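Local coordinates for protein enoyl CoA hydratase/isomerase (Crotonase) (Legionella pneumophila subsp. pneumophila, PDB 3I47) that probably catalyses the hydration of enoyl-CoA thioesters or an isomerisation of such substrates, at residues Val53-Gly58 with Thr188-Thr193; Ile123-Thr128 with Leu194-Gln199. One frame throughout, in Å; residues are numbered along the deposited sequence.

Contact 1 of 2, residues Val53-Gly58 with Thr188-Thr193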
loop_
_atom_site.group_PDB
_atom_site.type_symbol
_atom_site.label_atom_id
_atom_site.label_comp_id
_atom_site.label_asym_id
_atom_site.label_seq_id
_atom_site.Cartn_x
_atom_site.Cartn_y
_atom_site.Cartn_z
ATOM N N VAL A 53 3.059 7.098 -1.770
ATOM C CA VAL A 53 1.859 7.201 -0.930
ATOM C C VAL A 53 0.601 7.164 -1.792
ATOM O O VAL A 53 0.494 7.909 -2.764
ATOM C CB VAL A 53 1.868 8.512 -0.085
ATOM C CG1 VAL A 53 0.568 8.692 0.672
ATOM C CG2 VAL A 53 3.026 8.496 0.896
ATOM N N LEU A 54 -0.324 6.276 -1.440
ATOM C CA LEU A 54 -1.674 6.283 -2.019
ATOM C C LEU A 54 -2.623 6.897 -1.005
ATOM O O LEU A 54 -2.748 6.400 0.116
ATOM C CB LEU A 54 -2.143 4.853 -2.331
ATOM C CG LEU A 54 -1.214 3.902 -3.103
ATOM C CD1 LEU A 54 -1.904 2.542 -3.327
ATOM C CD2 LEU A 54 -0.730 4.506 -4.435
ATOM N N LYS A 55 -3.295 7.978 -1.396
ATOM C CA LYS A 55 -4.217 8.665 -0.502
ATOM C C LYS A 55 -5.430 9.128 -1.272
ATOM O O LYS A 55 -5.567 8.802 -2.448
ATOM C CB LYS A 55 -3.529 9.830 0.229
ATOM C CG LYS A 55 -2.998 10.979 -0.659
ATOM C CD LYS A 55 -2.278 12.018 0.210
ATOM C CE LYS A 55 -1.742 13.178 -0.598
ATOM N NZ LYS A 55 -2.859 14.060 -1.072
ATOM N N ALA A 56 -6.305 9.867 -0.603
ATOM C CA ALA A 56 -7.592 10.224 -1.196
ATOM C C ALA A 56 -8.071 11.564 -0.672
ATOM O O ALA A 56 -7.806 11.925 0.475
ATOM C CB ALA A 56 -8.637 9.142 -0.906
ATOM N N ASN A 57 -8.781 12.290 -1.531
ATOM C CA ASN A 57 -9.519 13.479 -1.117
ATOM C C ASN A 57 -10.986 13.139 -0.878
ATOM O O ASN A 57 -11.447 12.046 -1.215
ATOM C CB ASN A 57 -9.403 14.574 -2.181
ATOM C CG ASN A 57 -8.022 15.206 -2.225
ATOM O OD1 ASN A 57 -7.301 15.241 -1.223
ATOM N ND2 ASN A 57 -7.638 15.711 -3.401
ATOM N N GLY A 58 -11.709 14.080 -0.278
ATOM C CA GLY A 58 -13.121 13.882 0.029
ATOM C C GLY A 58 -13.338 13.103 1.317
ATOM O O GLY A 58 -12.413 12.920 2.115
ATOM N N THR A 188 -5.306 15.586 11.358
ATOM C CA THR A 188 -3.865 15.618 11.050
ATOM C C THR A 188 -3.337 14.361 10.345
ATOM O O THR A 188 -2.138 14.082 10.341
ATOM C CB THR A 188 -3.024 15.973 12.281
ATOM O OG1 THR A 188 -3.479 15.212 13.406
ATOM C CG2 THR A 188 -3.132 17.459 12.583
ATOM N N LEU A 189 -4.242 13.619 9.708
ATOM C CA LEU A 189 -3.862 12.418 8.976
ATOM C C LEU A 189 -2.828 12.722 7.890
ATOM O O LEU A 189 -1.801 12.037 7.802
ATOM C CB LEU A 189 -5.108 11.753 8.369
ATOM C CG LEU A 189 -4.885 10.510 7.497
ATOM C CD1 LEU A 189 -4.271 9.352 8.305
ATOM C CD2 LEU A 189 -6.212 10.066 6.869
ATOM N N LEU A 190 -3.102 13.743 7.075
ATOM C CA LEU A 190 -2.181 14.127 6.009
ATOM C C LEU A 190 -0.820 14.542 6.560
ATOM O O LEU A 190 0.220 14.042 6.120
ATOM C CB LEU A 190 -2.783 15.265 5.162
ATOM C CG LEU A 190 -1.897 15.773 4.018
ATOM C CD1 LEU A 190 -1.582 14.667 3.023
ATOM C CD2 LEU A 190 -2.574 16.956 3.299
ATOM N N GLU A 191 -0.830 15.425 7.554
ATOM C CA GLU A 191 0.416 15.919 8.136
ATOM C C GLU A 191 1.247 14.770 8.709
ATOM O O GLU A 191 2.454 14.686 8.471
ATOM C CB GLU A 191 0.133 16.974 9.212
ATOM C CG GLU A 191 -0.416 18.297 8.649
ATOM C CD GLU A 191 -1.938 18.327 8.430
ATOM O OE1 GLU A 191 -2.446 19.454 8.263
ATOM O OE2 GLU A 191 -2.644 17.280 8.407
ATOM N N PHE A 192 0.599 13.868 9.447
ATOM C CA PHE A 192 1.294 12.691 9.983
ATOM C C PHE A 192 1.930 11.852 8.863
ATOM O O PHE A 192 3.095 11.454 8.932
ATOM C CB PHE A 192 0.323 11.812 10.795
ATOM C CG PHE A 192 0.960 10.574 11.357
ATOM C CD1 PHE A 192 1.058 9.398 10.599
ATOM C CD2 PHE A 192 1.491 10.581 12.646
ATOM C CE1 PHE A 192 1.681 8.244 11.122
ATOM C CE2 PHE A 192 2.096 9.441 13.184
ATOM C CZ PHE A 192 2.197 8.264 12.421
ATOM N N THR A 193 1.135 11.575 7.834
ATOM C CA THR A 193 1.560 10.721 6.742
ATOM C C THR A 193 2.730 11.323 5.970
ATOM O O THR A 193 3.697 10.622 5.669
ATOM C CB THR A 193 0.373 10.444 5.799
ATOM O OG1 THR A 193 -0.617 9.726 6.534
ATOM C CG2 THR A 193 0.814 9.600 4.610
#

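Contact 2 of 2, residues Ile123-Thr128 with Leu194-Gln199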
loop_
_atom_site.group_PDB
_atom_site.type_symbol
_atom_site.label_atom_id
_atom_site.label_comp_id
_atom_site.label_asym_id
_atom_site.label_seq_id
_atom_site.Cartn_x
_atom_site.Cartn_y
_atom_site.Cartn_z
ATOM N N ILE A 123 2.623 -0.411 4.296
ATOM C CA ILE A 123 2.213 0.279 5.511
ATOM C C ILE A 123 0.880 0.955 5.235
ATOM O O ILE A 123 0.698 1.529 4.165
ATOM C CB ILE A 123 3.226 1.371 5.919
ATOM C CG1 ILE A 123 4.607 0.762 6.213
ATOM C CG2 ILE A 123 2.713 2.178 7.120
ATOM C CD1 ILE A 123 5.748 1.804 6.124
ATOM N N ALA A 124 -0.046 0.880 6.187
ATOM C CA ALA A 124 -1.288 1.632 6.083
ATOM C C ALA A 124 -1.487 2.457 7.347
ATOM O O ALA A 124 -1.234 1.986 8.467
ATOM C CB ALA A 124 -2.501 0.701 5.801
ATOM N N ILE A 125 -1.898 3.706 7.146
ATOM C CA ILE A 125 -2.118 4.669 8.205
ATOM C C ILE A 125 -3.580 5.072 8.102
ATOM O O ILE A 125 -4.031 5.477 7.021
ATOM C CB ILE A 125 -1.236 5.922 7.990
ATOM C CG1 ILE A 125 0.263 5.559 7.996
ATOM C CG2 ILE A 125 -1.548 6.988 9.067
ATOM C CD1 ILE A 125 1.195 6.694 7.506
ATOM N N ALA A 126 -4.324 4.945 9.199
ATOM C CA ALA A 126 -5.748 5.276 9.200
ATOM C C ALA A 126 -6.047 6.413 10.159
ATOM O O ALA A 126 -5.407 6.528 11.218
ATOM C CB ALA A 126 -6.565 4.055 9.570
ATOM N N SER A 127 -7.008 7.255 9.792
ATOM C CA SER A 127 -7.579 8.205 10.739
ATOM C C SER A 127 -8.466 7.423 11.717
ATOM O O SER A 127 -8.924 6.312 11.412
ATOM C CB SER A 127 -8.403 9.260 9.995
ATOM O OG SER A 127 -9.441 8.616 9.299
ATOM N N THR A 128 -8.700 7.992 12.895
ATOM C CA THR A 128 -9.479 7.294 13.924
ATOM C C THR A 128 -10.896 6.969 13.445
ATOM O O THR A 128 -11.498 5.990 13.900
ATOM C CB THR A 128 -9.553 8.111 15.237
ATOM O OG1 THR A 128 -10.126 9.392 14.973
ATOM C CG2 THR A 128 -8.166 8.300 15.832
ATOM N N LEU A 194 2.655 12.612 5.657
ATOM C CA LEU A 194 3.745 13.263 4.926
ATOM C C LEU A 194 5.057 13.239 5.711
ATOM O O LEU A 194 6.124 12.973 5.153
ATOM C CB LEU A 194 3.386 14.704 4.564
ATOM C CG LEU A 194 2.255 14.897 3.557
ATOM C CD1 LEU A 194 2.027 16.387 3.326
ATOM C CD2 LEU A 194 2.555 14.183 2.241
ATOM N N LYS A 195 4.970 13.478 7.013
ATOM C CA LYS A 195 6.159 13.462 7.858
ATOM C C LYS A 195 6.747 12.067 7.978
ATOM O O LYS A 195 7.971 11.891 7.947
ATOM C CB LYS A 195 5.848 14.023 9.240
ATOM C CG LYS A 195 5.710 15.524 9.229
ATOM C CD LYS A 195 6.002 16.101 10.582
ATOM C CE LYS A 195 5.834 17.594 10.553
ATOM N NZ LYS A 195 5.830 18.137 11.931
ATOM N N TYR A 196 5.872 11.072 8.104
ATOM C CA TYR A 196 6.298 9.693 8.268
ATOM C C TYR A 196 6.953 9.191 6.982
ATOM O O TYR A 196 8.001 8.533 7.031
ATOM C CB TYR A 196 5.092 8.843 8.672
ATOM C CG TYR A 196 5.389 7.398 8.976
ATOM C CD1 TYR A 196 5.909 7.019 10.211
ATOM C CD2 TYR A 196 5.124 6.407 8.045
ATOM C CE1 TYR A 196 6.173 5.680 10.503
ATOM C CE2 TYR A 196 5.383 5.062 8.322
ATOM C CZ TYR A 196 5.902 4.712 9.561
ATOM O OH TYR A 196 6.149 3.392 9.851
ATOM N N ALA A 197 6.347 9.528 5.840
ATOM C CA ALA A 197 6.903 9.152 4.540
ATOM C C ALA A 197 8.244 9.846 4.321
ATOM O O ALA A 197 9.184 9.211 3.866
ATOM C CB ALA A 197 5.920 9.478 3.404
ATOM N N SER A 198 8.327 11.127 4.688
ATOM C CA SER A 198 9.578 11.877 4.548
ATOM C C SER A 198 10.686 11.237 5.376
ATOM O O SER A 198 11.827 11.110 4.909
ATOM C CB SER A 198 9.394 13.348 4.920
ATOM O OG SER A 198 8.602 14.009 3.952
ATOM N N GLN A 199 10.357 10.803 6.592
ATOM C CA GLN A 199 11.341 10.127 7.451
ATOM C C GLN A 199 11.924 8.864 6.817
ATOM O O GLN A 199 13.141 8.647 6.855
ATOM C CB GLN A 199 10.755 9.842 8.830
ATOM C CG GLN A 199 10.654 11.102 9.680
ATOM C CD GLN A 199 9.616 11.008 10.786
ATOM O OE1 GLN A 199 8.964 9.975 10.973
ATOM N NE2 GLN A 199 9.454 12.104 11.531
#

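Contact 1 of 2, residues Val53-Gly58 with Thr188-Thr193
Lys-55 and Leu-190 meet through aliphatic carbon: the Leu-190 methyl CD1 sits against the far half of the lysine chain, 3.9 Å from both Lys-55 CD and Lys-55 CE. The chain reaches it because Lys-55 CG stands between the backbone N and the carbonyl carbon (chi1 63°), after which CB to CE run extended away from strand 51-56. A bend at chi4 (72°) then turns the ammonium aside, and NZ is hydrogen-bonded to Thr-18 OG1 on the adjacent strand 14-19. The CB of Leu-190 does not point at the strand, but its CD1 branch (chi2 60°) is the one that meets the lysine.

The second meeting lies further along the helix, where Val-53 CG1 approaches Thr-193 CG2 at 4.0 Å. In both residues the touching methyl is the branch opposite the backbone N. With the Thr-193 methyl so placed, its hydroxyl faces its own helix, and OG1 donates to Leu-189 O at 2.9 Å. It comes from above the carbonyl plane, 35° out of it, while Thr-193 N reaches the same oxygen from the other face.

Met-105 of strand 102-106 touches Lys-55, Leu-190 and Thr-193, extending the apolar layer to the next strand. No hydrogen bond joins the two segments: Thr-18 takes up the lysine ammonium and the helix itself the threonine hydroxyl, which implies that the contact between 53-58 and 188-193 is apolar, made by methyl and methylene groups.

Contact 2 of 2, residues Ile123-Thr128 with Leu194-Gln199
Helix 189-201 lies across one face of the mixed six-stranded sheet of this crotonase-family domain, and in this contact its Tyr-196 packs on strand 123-127, next to the outermost strand 182-184. Ile-123 and Ile-125, two residues apart on the strand, both direct their side chains toward the helix, as the alternation of a beta strand requires, and both reach the CD2/CE2 half of the tyrosine ring.

Tyr-196 CG is anti to the backbone N (chi1 -176°), which sends the ring down from the helix toward the sheet. The backbones stay well apart, with the CA atoms of Ile-125 and Tyr-196 separated by 9.8 Å, and the ring spans much of that gap. Ile-123 comes from the opposite direction to meet it. Its CD1 methyl lies near the ring plane, at the edge, 3.9 Å from Tyr-196 CE2, and its CG2 branch is 4.1 Å from the same carbon. Ile-125 uses CD1 alone, 4.0 Å from Tyr-196 CD2, and approaches obliquely. In both isoleucines CG1 lies opposite the carbonyl carbon (chi1 -61° in each), and a near-extended second torsion carries CD1 out to the ring.

His-182 of strand 182-184 meets the tyrosine edge-to-face, adding an aromatic partner to the aliphatic ones. Ile-103 of strand 102-106 touches both isoleucines and Ala-197, which continues the apolar layer under the helix. The phenol hydroxyl has a hydrogen-bonding partner elsewhere in the structure, so its packing against the strand need not leave it unsatisfied. Across the contact, the carbon nearest Tyr-196 OH is Ile-123 CD1, at 4.1 Å.

In the fold
Contacts 1 and 2 are successive parts of one helix-on-sheet interface. The N-terminal turns of helix 189-201, with the preceding Thr-188, serve contact 1 and 194-199 serves contact 2, while 53-58 and 123-128 lie on strands of the same sheet, separated by strand 102-106. The contact centres are about 7 Å apart, on the same side of the chain's centre. Ile-125 joins them directly: its CD1 lies 3.7 Å from Thr-193 OG1 and its CG2 3.7 Å from Leu-189 CD1, while Phe-192 CD1 is 3.9 Å from that same CG2. Met-105 and Ile-103 of the intervening strand touch residues of contact 1 and contact 2 respectively, filling between the two strands beneath the helix.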